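Local structure of Oxidored_FMN domain-containing protein ([Pseudomonas] geniculata N1, 6L6J) at residues A[59-64]-A[100-105]; A[164-169]-A[220-225]; A[75-80]-A[153-158]. The protein is a 6-hydroxypseudooxynicotine amine oxidase that carries FMN and a [4Fe-4S] cluster and probably oxidises its amine substrate by way of the flavin. All coordinates share one frame; numbering follows the deposited sequence.

Interaction 1: residues A[59-64]-A[100-105]. With FMN (flavin mononucleotide), chain B; SO4 (sulfate ion), chain F.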
loop_
_atom_site.group_PDB
_atom_site.type_symbol
_atom_site.label_atom_id
_atom_site.label_comp_id
_atom_site.label_asym_id
_atom_site.label_seq_id
_atom_site.Cartn_x
_atom_site.Cartn_y
_atom_site.Cartn_z
ATOM N N GLU A 59 8.107 11.544 -5.116
ATOM C CA GLU A 59 6.681 11.425 -5.513
ATOM C C GLU A 59 6.252 12.705 -6.248
ATOM O O GLU A 59 7.130 13.572 -6.527
ATOM C CB GLU A 59 5.822 11.184 -4.267
ATOM C CG GLU A 59 5.802 12.345 -3.272
ATOM C CD GLU A 59 6.621 12.149 -1.994
ATOM O OE1 GLU A 59 7.793 11.711 -2.112
ATOM O OE2 GLU A 59 6.100 12.459 -0.867
ATOM N N GLU A 60 4.951 12.827 -6.541
ATOM C CA GLU A 60 4.371 13.988 -7.272
ATOM C C GLU A 60 4.894 15.280 -6.635
ATOM O O GLU A 60 4.593 15.532 -5.487
ATOM C CB GLU A 60 2.845 13.918 -7.344
ATOM C CG GLU A 60 2.129 13.717 -6.017
ATOM C CD GLU A 60 0.619 13.850 -6.153
ATOM O OE1 GLU A 60 0.093 13.688 -7.310
ATOM O OE2 GLU A 60 -0.034 14.128 -5.120
ATOM N N THR A 61 5.735 16.018 -7.353
ATOM C CA THR A 61 6.401 17.245 -6.850
ATOM C C THR A 61 5.759 18.458 -7.526
ATOM O O THR A 61 5.979 18.649 -8.741
ATOM C CB THR A 61 7.908 17.144 -7.084
ATOM O OG1 THR A 61 8.309 16.043 -6.271
ATOM C CG2 THR A 61 8.656 18.413 -6.741
ATOM N N MET A 62 4.974 19.224 -6.783
ATOM C CA MET A 62 4.028 20.202 -7.369
ATOM C C MET A 62 4.809 21.330 -8.044
ATOM O O MET A 62 5.666 21.944 -7.369
ATOM C CB MET A 62 3.116 20.767 -6.278
ATOM C CG MET A 62 2.279 19.679 -5.628
ATOM S SD MET A 62 1.186 18.883 -6.822
ATOM C CE MET A 62 1.998 17.335 -7.137
ATOM N N ILE A 63 4.482 21.638 -9.298
ATOM C CA ILE A 63 5.205 22.669 -10.106
ATOM C C ILE A 63 4.613 24.078 -9.945
ATOM O O ILE A 63 5.186 25.000 -10.540
ATOM C CB ILE A 63 5.243 22.255 -11.582
ATOM C CG1 ILE A 63 3.862 22.306 -12.234
ATOM C CG2 ILE A 63 5.880 20.887 -11.713
ATOM C CD1 ILE A 63 3.916 22.370 -13.740
ATOM N N HIS A 64 3.513 24.244 -9.203
ATOM C CA HIS A 64 2.776 25.534 -9.063
ATOM C C HIS A 64 1.670 25.405 -8.009
ATOM O O HIS A 64 1.142 24.286 -7.839
ATOM C CB HIS A 64 2.183 25.960 -10.419
ATOM C CG HIS A 64 1.759 27.386 -10.479
ATOM N ND1 HIS A 64 0.446 27.764 -10.396
ATOM C CD2 HIS A 64 2.480 28.523 -10.599
ATOM C CE1 HIS A 64 0.376 29.074 -10.466
ATOM N NE2 HIS A 64 1.617 29.566 -10.577
ATOM N N ALA A 100 18.895 10.102 -8.389
ATOM C CA ALA A 100 17.871 10.886 -7.686
ATOM C C ALA A 100 16.969 11.491 -8.765
ATOM O O ALA A 100 17.467 12.324 -9.570
ATOM C CB ALA A 100 18.529 11.926 -6.824
ATOM N N GLY A 101 15.725 10.994 -8.830
ATOM C CA GLY A 101 14.705 11.439 -9.787
ATOM C C GLY A 101 13.620 12.180 -9.045
ATOM O O GLY A 101 13.574 12.063 -7.800
ATOM N N VAL A 102 12.797 12.942 -9.755
ATOM C CA VAL A 102 11.701 13.717 -9.121
ATOM C C VAL A 102 10.521 13.747 -10.094
ATOM O O VAL A 102 10.728 14.100 -11.279
ATOM C CB VAL A 102 12.163 15.126 -8.719
ATOM C CG1 VAL A 102 12.665 15.933 -9.906
ATOM C CG2 VAL A 102 11.073 15.886 -7.989
ATOM N N GLU A 103 9.334 13.385 -9.608
ATOM C CA GLU A 103 8.123 13.390 -10.444
ATOM C C GLU A 103 7.509 14.793 -10.406
ATOM O O GLU A 103 6.538 14.997 -9.691
ATOM C CB GLU A 103 7.188 12.278 -9.983
ATOM C CG GLU A 103 6.172 11.876 -11.033
ATOM C CD GLU A 103 5.097 10.951 -10.505
ATOM O OE1 GLU A 103 4.803 9.983 -11.210
ATOM O OE2 GLU A 103 4.546 11.215 -9.385
ATOM N N LEU A 104 8.091 15.737 -11.137
ATOM C CA LEU A 104 7.480 17.068 -11.374
ATOM C C LEU A 104 6.073 16.848 -11.921
ATOM O O LEU A 104 5.940 16.136 -12.922
ATOM C CB LEU A 104 8.350 17.862 -12.349
ATOM C CG LEU A 104 9.670 18.370 -11.761
ATOM C CD1 LEU A 104 10.354 19.322 -12.738
ATOM C CD2 LEU A 104 9.453 19.053 -10.409
ATOM N N ALA A 105 5.078 17.425 -11.244
ATOM C CA ALA A 105 3.643 17.096 -11.413
ATOM C C ALA A 105 2.798 18.367 -11.424
ATOM O O ALA A 105 3.058 19.252 -10.606
ATOM C CB ALA A 105 3.210 16.187 -10.287
HETATM N N1 FMN B . 2.662 6.870 -8.505
HETATM C C2 FMN B . 2.919 8.147 -8.934
HETATM O O2 FMN B . 3.093 8.318 -10.145
HETATM N N3 FMN B . 3.028 9.216 -8.135
HETATM C C4 FMN B . 2.882 9.097 -6.805
HETATM O O4 FMN B . 2.979 10.080 -6.072
HETATM C C4A FMN B . 2.572 7.754 -6.240
HETATM N N5 FMN B . 2.407 7.566 -4.909
HETATM C C5A FMN B . 2.204 6.314 -4.440
HETATM C C6 FMN B . 2.109 6.103 -3.066
HETATM C C7 FMN B . 1.923 4.819 -2.595
HETATM C C7M FMN B . 1.759 4.622 -1.138
HETATM C C8 FMN B . 1.858 3.677 -3.515
HETATM C C8M FMN B . 1.619 2.279 -3.027
HETATM C C9 FMN B . 1.953 3.864 -4.868
HETATM C C9A FMN B . 2.138 5.141 -5.382
HETATM N N10 FMN B . 2.285 5.348 -6.761
HETATM C C10 FMN B . 2.500 6.632 -7.198
HETATM C "C1'" FMN B . 2.233 4.231 -7.757
HETATM C "C2'" FMN B . 3.566 3.510 -7.822
HETATM O "O2'" FMN B . 4.502 4.421 -8.370
HETATM C "C3'" FMN B . 3.526 2.283 -8.683
HETATM O "O3'" FMN B . 3.272 2.676 -10.032
HETATM C "C4'" FMN B . 2.487 1.247 -8.254
HETATM O "O4'" FMN B . 2.508 1.084 -6.816
HETATM C "C5'" FMN B . 2.706 -0.081 -8.965
HETATM O "O5'" FMN B . 3.983 -0.574 -8.600
HETATM P P FMN B . 4.142 -1.624 -7.377
HETATM O O1P FMN B . 3.393 -2.867 -7.798
HETATM O O2P FMN B . 5.628 -1.787 -7.294
HETATM O O3P FMN B . 3.537 -0.930 -6.171
HETATM S S SO4 F . 3.063 32.864 -11.734
HETATM O O1 SO4 F . 4.402 32.354 -11.861
HETATM O O2 SO4 F . 3.109 34.289 -11.447
HETATM O O3 SO4 F . 2.348 32.619 -12.967
HETATM O O4 SO4 F . 2.399 32.190 -10.644
#

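Interaction 2: residues A[164-169]-A[220-225]. With FMN (flavin mononucleotide), chain B.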
loop_
_atom_site.group_PDB
_atom_site.type_symbol
_atom_site.label_atom_id
_atom_site.label_comp_id
_atom_site.label_asym_id
_atom_site.label_seq_id
_atom_site.Cartn_x
_atom_site.Cartn_y
_atom_site.Cartn_z
ATOM N N PHE A 164 19.050 16.711 -8.810
ATOM C CA PHE A 164 18.286 15.563 -9.355
ATOM C C PHE A 164 18.930 15.151 -10.693
ATOM O O PHE A 164 19.315 16.008 -11.527
ATOM C CB PHE A 164 16.790 15.913 -9.481
ATOM C CG PHE A 164 16.029 16.044 -8.176
ATOM C CD1 PHE A 164 15.683 14.923 -7.431
ATOM C CD2 PHE A 164 15.665 17.290 -7.680
ATOM C CE1 PHE A 164 14.998 15.046 -6.231
ATOM C CE2 PHE A 164 14.977 17.408 -6.477
ATOM C CZ PHE A 164 14.635 16.288 -5.762
ATOM N N ASP A 165 19.037 13.843 -10.899
ATOM C CA ASP A 165 19.648 13.223 -12.106
ATOM C C ASP A 165 18.586 13.008 -13.179
ATOM O O ASP A 165 18.954 13.014 -14.388
ATOM C CB ASP A 165 20.316 11.893 -11.744
ATOM C CG ASP A 165 21.364 12.062 -10.663
ATOM O OD1 ASP A 165 22.412 12.711 -10.938
ATOM O OD2 ASP A 165 21.110 11.580 -9.542
ATOM N N ILE A 166 17.344 12.758 -12.738
ATOM C CA ILE A 166 16.184 12.363 -13.594
ATOM C C ILE A 166 15.019 13.284 -13.239
ATOM O O ILE A 166 14.570 13.259 -12.066
ATOM C CB ILE A 166 15.810 10.880 -13.388
ATOM C CG1 ILE A 166 17.022 9.949 -13.518
ATOM C CG2 ILE A 166 14.695 10.477 -14.343
ATOM C CD1 ILE A 166 16.803 8.552 -12.963
ATOM N N VAL A 167 14.547 14.054 -14.219
ATOM C CA VAL A 167 13.451 15.049 -14.065
ATOM C C VAL A 167 12.285 14.553 -14.917
ATOM O O VAL A 167 12.531 14.309 -16.107
ATOM C CB VAL A 167 13.949 16.447 -14.472
ATOM C CG1 VAL A 167 12.863 17.502 -14.475
ATOM C CG2 VAL A 167 15.099 16.889 -13.584
ATOM N N TYR A 168 11.085 14.397 -14.330
ATOM C CA TYR A 168 9.912 13.725 -14.972
ATOM C C TYR A 168 9.001 14.747 -15.673
ATOM O O TYR A 168 8.999 15.967 -15.320
ATOM C CB TYR A 168 9.086 12.891 -13.984
ATOM C CG TYR A 168 9.522 11.453 -13.824
ATOM C CD1 TYR A 168 10.576 11.095 -12.997
ATOM C CD2 TYR A 168 8.832 10.433 -14.445
ATOM C CE1 TYR A 168 10.945 9.769 -12.808
ATOM C CE2 TYR A 168 9.181 9.108 -14.259
ATOM C CZ TYR A 168 10.249 8.765 -13.450
ATOM O OH TYR A 168 10.605 7.448 -13.313
ATOM N N VAL A 169 8.268 14.253 -16.672
ATOM C CA VAL A 169 7.052 14.898 -17.242
ATOM C C VAL A 169 5.900 13.935 -16.948
ATOM O O VAL A 169 5.964 12.782 -17.401
ATOM C CB VAL A 169 7.213 15.198 -18.743
ATOM C CG1 VAL A 169 5.892 15.230 -19.480
ATOM C CG2 VAL A 169 7.964 16.500 -18.968
ATOM N N ALA A 220 18.667 13.426 -17.299
ATOM C CA ALA A 220 17.734 12.613 -18.103
ATOM C C ALA A 220 16.312 13.180 -17.927
ATOM O O ALA A 220 15.978 13.635 -16.812
ATOM C CB ALA A 220 17.809 11.171 -17.681
ATOM N N VAL A 221 15.511 13.207 -18.987
ATOM C CA VAL A 221 14.084 13.643 -18.935
ATOM C C VAL A 221 13.196 12.412 -19.094
ATOM O O VAL A 221 13.214 11.820 -20.189
ATOM C CB VAL A 221 13.792 14.664 -20.030
ATOM C CG1 VAL A 221 12.380 15.196 -19.911
ATOM C CG2 VAL A 221 14.831 15.773 -19.997
ATOM N N ALA A 222 12.507 12.010 -18.023
ATOM C CA ALA A 222 11.644 10.806 -18.003
ATOM C C ALA A 222 10.197 11.195 -18.334
ATOM O O ALA A 222 9.793 12.307 -18.044
ATOM C CB ALA A 222 11.745 10.126 -16.660
ATOM N N VAL A 223 9.433 10.303 -18.944
ATOM C CA VAL A 223 7.953 10.459 -19.013
ATOM C C VAL A 223 7.353 9.314 -18.213
ATOM O O VAL A 223 7.647 8.144 -18.554
ATOM C CB VAL A 223 7.416 10.482 -20.456
ATOM C CG1 VAL A 223 5.930 10.789 -20.487
ATOM C CG2 VAL A 223 8.157 11.505 -21.299
ATOM N N ARG A 224 6.565 9.632 -17.184
ATOM C CA ARG A 224 5.642 8.632 -16.606
ATOM C C ARG A 224 4.356 8.729 -17.427
ATOM O O ARG A 224 3.842 9.858 -17.589
ATOM C CB ARG A 224 5.453 8.840 -15.108
ATOM C CG ARG A 224 4.629 7.734 -14.471
ATOM C CD ARG A 224 5.383 6.535 -13.933
ATOM N NE ARG A 224 4.970 6.268 -12.566
ATOM C CZ ARG A 224 4.907 5.084 -11.978
ATOM N NH1 ARG A 224 5.217 3.978 -12.620
ATOM N NH2 ARG A 224 4.494 5.010 -10.727
ATOM N N PHE A 225 3.909 7.616 -18.013
ATOM C CA PHE A 225 2.730 7.618 -18.920
ATOM C C PHE A 225 1.854 6.398 -18.637
ATOM O O PHE A 225 2.359 5.268 -18.688
ATOM C CB PHE A 225 3.159 7.721 -20.388
ATOM C CG PHE A 225 2.016 7.687 -21.371
ATOM C CD1 PHE A 225 1.013 8.642 -21.319
ATOM C CD2 PHE A 225 1.940 6.711 -22.351
ATOM C CE1 PHE A 225 -0.056 8.611 -22.200
ATOM C CE2 PHE A 225 0.875 6.687 -23.239
ATOM C CZ PHE A 225 -0.127 7.633 -23.157
HETATM N N1 FMN B . 2.662 6.870 -8.505
HETATM C C2 FMN B . 2.919 8.147 -8.934
HETATM O O2 FMN B . 3.093 8.318 -10.145
HETATM N N3 FMN B . 3.028 9.216 -8.135
HETATM C C4 FMN B . 2.882 9.097 -6.805
HETATM O O4 FMN B . 2.979 10.080 -6.072
HETATM C C4A FMN B . 2.572 7.754 -6.240
HETATM N N5 FMN B . 2.407 7.566 -4.909
HETATM C C5A FMN B . 2.204 6.314 -4.440
HETATM C C6 FMN B . 2.109 6.103 -3.066
HETATM C C7 FMN B . 1.923 4.819 -2.595
HETATM C C7M FMN B . 1.759 4.622 -1.138
HETATM C C8 FMN B . 1.858 3.677 -3.515
HETATM C C8M FMN B . 1.619 2.279 -3.027
HETATM C C9 FMN B . 1.953 3.864 -4.868
HETATM C C9A FMN B . 2.138 5.141 -5.382
HETATM N N10 FMN B . 2.285 5.348 -6.761
HETATM C C10 FMN B . 2.500 6.632 -7.198
HETATM C "C1'" FMN B . 2.233 4.231 -7.757
HETATM C "C2'" FMN B . 3.566 3.510 -7.822
HETATM O "O2'" FMN B . 4.502 4.421 -8.370
HETATM C "C3'" FMN B . 3.526 2.283 -8.683
HETATM O "O3'" FMN B . 3.272 2.676 -10.032
HETATM C "C4'" FMN B . 2.487 1.247 -8.254
HETATM O "O4'" FMN B . 2.508 1.084 -6.816
HETATM C "C5'" FMN B . 2.706 -0.081 -8.965
HETATM O "O5'" FMN B . 3.983 -0.574 -8.600
HETATM P P FMN B . 4.142 -1.624 -7.377
HETATM O O1P FMN B . 3.393 -2.867 -7.798
HETATM O O2P FMN B . 5.628 -1.787 -7.294
HETATM O O3P FMN B . 3.537 -0.930 -6.171
#

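Interaction 3: residues A[75-80]-A[153-158]. With SO4 (sulfate ion), chain G.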
loop_
_atom_site.group_PDB
_atom_site.type_symbol
_atom_site.label_atom_id
_atom_site.label_comp_id
_atom_site.label_asym_id
_atom_site.label_seq_id
_atom_site.Cartn_x
_atom_site.Cartn_y
_atom_site.Cartn_z
ATOM N N PRO A 75 6.187 16.988 -1.827
ATOM C CA PRO A 75 7.279 17.878 -2.206
ATOM C C PRO A 75 6.759 18.992 -3.116
ATOM O O PRO A 75 5.755 18.779 -3.760
ATOM C CB PRO A 75 8.260 16.997 -2.990
ATOM C CG PRO A 75 7.933 15.609 -2.534
ATOM C CD PRO A 75 6.442 15.610 -2.240
ATOM N N ARG A 76 7.460 20.123 -3.144
ATOM C CA ARG A 76 7.122 21.290 -4.002
ATOM C C ARG A 76 8.392 21.808 -4.686
ATOM O O ARG A 76 9.466 21.817 -4.054
ATOM C CB ARG A 76 6.489 22.393 -3.152
ATOM C CG ARG A 76 5.218 21.979 -2.421
ATOM C CD ARG A 76 5.079 22.681 -1.075
ATOM N NE ARG A 76 3.692 22.815 -0.694
ATOM C CZ ARG A 76 3.178 23.817 0.002
ATOM N NH1 ARG A 76 3.942 24.817 0.423
ATOM N NH2 ARG A 76 1.875 23.835 0.236
ATOM N N MET A 77 8.264 22.237 -5.934
ATOM C CA MET A 77 9.383 22.799 -6.721
ATOM C C MET A 77 8.860 24.008 -7.502
ATOM O O MET A 77 9.327 24.225 -8.620
ATOM C CB MET A 77 9.962 21.715 -7.645
ATOM C CG MET A 77 11.404 21.938 -8.069
ATOM S SD MET A 77 12.555 21.796 -6.698
ATOM C CE MET A 77 13.266 20.209 -7.100
ATOM N N TYR A 78 7.949 24.789 -6.914
ATOM C CA TYR A 78 7.323 25.976 -7.570
ATOM C C TYR A 78 7.939 27.262 -7.030
ATOM O O TYR A 78 7.511 28.334 -7.467
ATOM C CB TYR A 78 5.797 26.032 -7.426
ATOM C CG TYR A 78 5.235 25.982 -6.026
ATOM C CD1 TYR A 78 5.367 27.047 -5.150
ATOM C CD2 TYR A 78 4.502 24.873 -5.599
ATOM C CE1 TYR A 78 4.804 27.005 -3.881
ATOM C CE2 TYR A 78 3.938 24.811 -4.337
ATOM C CZ TYR A 78 4.083 25.883 -3.477
ATOM O OH TYR A 78 3.544 25.781 -2.229
ATOM N N SER A 79 8.918 27.141 -6.139
ATOM C CA SER A 79 9.623 28.288 -5.525
ATOM C C SER A 79 11.055 27.905 -5.120
ATOM O O SER A 79 11.261 26.803 -4.595
ATOM C CB SER A 79 8.835 28.838 -4.359
ATOM O OG SER A 79 9.696 29.503 -3.438
ATOM N N ASP A 80 11.990 28.843 -5.286
ATOM C CA ASP A 80 13.448 28.628 -5.074
ATOM C C ASP A 80 13.743 28.227 -3.617
ATOM O O ASP A 80 14.786 27.576 -3.377
ATOM C CB ASP A 80 14.250 29.863 -5.520
ATOM C CG ASP A 80 14.520 29.936 -7.020
ATOM O OD1 ASP A 80 13.966 29.099 -7.794
ATOM O OD2 ASP A 80 15.294 30.805 -7.415
ATOM N N ARG A 153 9.112 24.045 -17.184
ATOM C CA ARG A 153 10.495 24.511 -17.503
ATOM C C ARG A 153 11.190 25.001 -16.216
ATOM O O ARG A 153 12.221 24.435 -15.866
ATOM C CB ARG A 153 10.409 25.593 -18.591
ATOM C CG ARG A 153 11.732 26.209 -19.021
ATOM C CD ARG A 153 11.517 27.530 -19.753
ATOM N NE ARG A 153 11.571 28.722 -18.896
ATOM C CZ ARG A 153 10.860 29.848 -19.086
ATOM N NH1 ARG A 153 10.005 29.958 -20.097
ATOM N NH2 ARG A 153 10.999 30.865 -18.248
ATOM N N ASP A 154 10.618 25.979 -15.513
ATOM C CA ASP A 154 11.232 26.649 -14.327
ATOM C C ASP A 154 11.396 25.664 -13.156
ATOM O O ASP A 154 12.455 25.668 -12.518
ATOM C CB ASP A 154 10.443 27.891 -13.893
ATOM C CG ASP A 154 10.695 29.098 -14.779
ATOM O OD1 ASP A 154 11.605 29.028 -15.620
ATOM O OD2 ASP A 154 9.993 30.099 -14.624
ATOM N N ALA A 155 10.386 24.853 -12.879
ATOM C CA ALA A 155 10.471 23.751 -11.893
ATOM C C ALA A 155 11.559 22.743 -12.312
ATOM O O ALA A 155 12.193 22.168 -11.393
ATOM C CB ALA A 155 9.128 23.073 -11.735
ATOM N N ALA A 156 11.749 22.497 -13.619
ATOM C CA ALA A 156 12.798 21.578 -14.131
ATOM C C ALA A 156 14.166 22.182 -13.812
ATOM O O ALA A 156 15.010 21.439 -13.259
ATOM C CB ALA A 156 12.645 21.315 -15.602
ATOM N N LEU A 157 14.342 23.489 -14.086
ATOM C CA LEU A 157 15.579 24.252 -13.758
ATOM C C LEU A 157 15.861 24.151 -12.254
ATOM O O LEU A 157 17.001 23.783 -11.912
ATOM C CB LEU A 157 15.468 25.698 -14.253
ATOM C CG LEU A 157 15.572 25.842 -15.779
ATOM C CD1 LEU A 157 15.116 27.214 -16.258
ATOM C CD2 LEU A 157 16.982 25.554 -16.264
ATOM N N ARG A 158 14.865 24.383 -11.401
ATOM C CA ARG A 158 15.020 24.302 -9.926
ATOM C C ARG A 158 15.504 22.898 -9.535
ATOM O O ARG A 158 16.398 22.795 -8.645
ATOM C CB ARG A 158 13.711 24.637 -9.209
ATOM C CG ARG A 158 13.311 26.104 -9.266
ATOM C CD ARG A 158 12.137 26.426 -8.341
ATOM N NE ARG A 158 11.620 27.766 -8.604
ATOM C CZ ARG A 158 10.692 28.061 -9.519
ATOM N NH1 ARG A 158 10.115 27.114 -10.243
ATOM N NH2 ARG A 158 10.342 29.317 -9.705
HETATM S S SO4 G . 3.744 28.050 2.674
HETATM O O1 SO4 G . 5.179 27.996 2.444
HETATM O O2 SO4 G . 3.374 29.355 3.156
HETATM O O3 SO4 G . 3.033 27.781 1.454
HETATM O O4 SO4 G . 3.371 27.069 3.657
#

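Interaction 1: residues A[59-64]-A[100-105]
Thr61 pairs in parallel with Leu104 where strands 55-62 and 99-105 run side by side, their short axes 4.3 Å apart at closest and turned by 49°, as neighbours in the closed parallel sheet of a TIM barrel. With helix 83-94 between them they form one beta-alpha-beta unit. Three backbone bonds tie the strands: Thr61 N gives to Glu103 O at 2.7 Å, Ala105 N to Thr61 O, and Ile63 N to Ala105 O, at the end of strand 99-105.

On the face of Thr61 and Leu104 the contact is apolar and lies toward helix 142-162. Thr61 sets CG2 anti to its backbone N, against Leu104 CD2 and Val102 CG2. OG1 then sits beside the backbone N, anti to the carbonyl carbon (chi1 -64°); it too passes near Val102 CG2 but spends its hydrogen bond on Glu59 O of its own strand, at 2.7 Å. Ile63 lays CG2 near Leu104 CB and also touches the helix.

On the face of Met62 and Ala105, the small methyl Ala105 CB is met from the neighbouring strand by both Glu60 CB and Met62 CE, the latter brought back to 3.6 Å from it by a doubly bent chain. Glu60 sends its carboxylate away, to His69, while its backbone N makes a weak bond to FMN O4. Glu59 points away from strand 99-105, and its carboxylate forms a salt bridge with Arg45.

Glu103 is the long acid that spans the distance to the cofactor. Extended beyond CG, it presents both oxygens to the pyrimidine side of the isoalloxazine: OE1 lies 2.6 Å from FMN O2, and OE2 receives the hydrogen bond from FMN N3 at 2.8 Å.

Interaction 2: residues A[164-169]-A[220-225]
Arg224 leaves its strand with CB 3.8 Å from Tyr168 CD2, at a point where strands 166-171 and 220-229, the fourth and fifth of the TIM barrel, lie parallel with their short axes 37° apart. Its own backbone N takes part in the pairing by bonding to Val169 O, and this N lies at the edge of the Tyr168 ring, near its plane. CG stands anti to the backbone N (chi1 -174°), and bends at chi2 and chi3 then turn the chain toward the flavin. NE faces FMN O2 at 3.7 Å and has a long, weak ion pair with Glu103. NH1 forms a salt bridge with Asp257. NH2 donates to the ribityl oxygen FMN O3' at 2.7 Å and weakly to FMN N1.

Behind the arginine, Tyr168 offers a ring face to Ala222: the methyl CB sits 3.6 Å from the ring centroid and almost on its normal, a CH-pi contact in which the small alanine methyl lies over the centre of the ring. The ring's hydroxyl is held by Tyr25 and Asp257, so one aspartate serves both tyrosine and arginine. Ile166 CG2 joins this cluster against Ala222 CB. On the other face, the beta-branched Val169, Val221 and Val223, suited to strands, pack toward helix 197-215, while Val167 meets Leu104 and helix 142-162. Main-chain bonds such as Val169 N to Ala222 O, 2.8 Å, fix the register.

A guanidinium gripping the ribityl chain near N1 and O2 would be expected to stabilise negative charge building up there on reduction, though nearby Glu103 might temper the effect.

Interaction 3: residues A[75-80]-A[153-158]
Asp80 and Arg158 carry the charged part of this contact, between the loop 75-80 and helix 142-162. Asp80 OD1 lies 2.8 Å from Arg158 NE in a salt bridge whose hydrogen bond is bent and weak. A single carboxylate oxygen does the touching, and the carboxylate and guanidinium planes are 66° apart, so the groups are not matched side by side. The long arginine suits a helix position that must reach across to a loop: its chain is extended from CG to NE, which carries the head group past Met77.

Backbone oxygens supply the other polar contacts. Arg158 NH1 bonds weakly to Met77 O at 3.4 Å, while Tyr78 O stands over one guanidinium face, toward its rim. Elsewhere in the loop Arg76 NH1 donates to a sulfate, likely a crystallisation additive, that Lys81 also binds.

Apolar contact centres on Met77, buried, its unbranched chain bent at chi2 and chi3 so that CG and SD lie along Arg158 CB, CG at 3.7 Å; the two chains run past each other in opposite directions. Ala155, a small residue that lets the loop come close to the helix, sets its CB near Met77 CB and 3.3 Å from Met77 O. Met77 also touches Leu86 of helix 83-94 and Phe164.

The whole joins the loop after the second barrel strand to the helix preceding the fourth, an outer layer of the TIM barrel.

How the interactions relate
From the N terminus, strand 55-62 brings in residues 59-64, and the chain turns through 75-80 into helix 83-94 before 100-105 closes interaction 1. Interaction 3 opens inside that loop and closes only at 153-158, so the two cross: the loop that leaves the second barrel strand is carried to a helix following the third. Met62 O and Met77 N, probably hydrogen-bonded, join them directly. Interaction 2 opens next, at 164-169, and closes at 220-225, in series with both. Since 100-105 lies beside 164-169 in the sheet, interactions 1 and 2 together bind four consecutive barrel strands, with FMN touching both, while Phe164 meets Met77 of interaction 3.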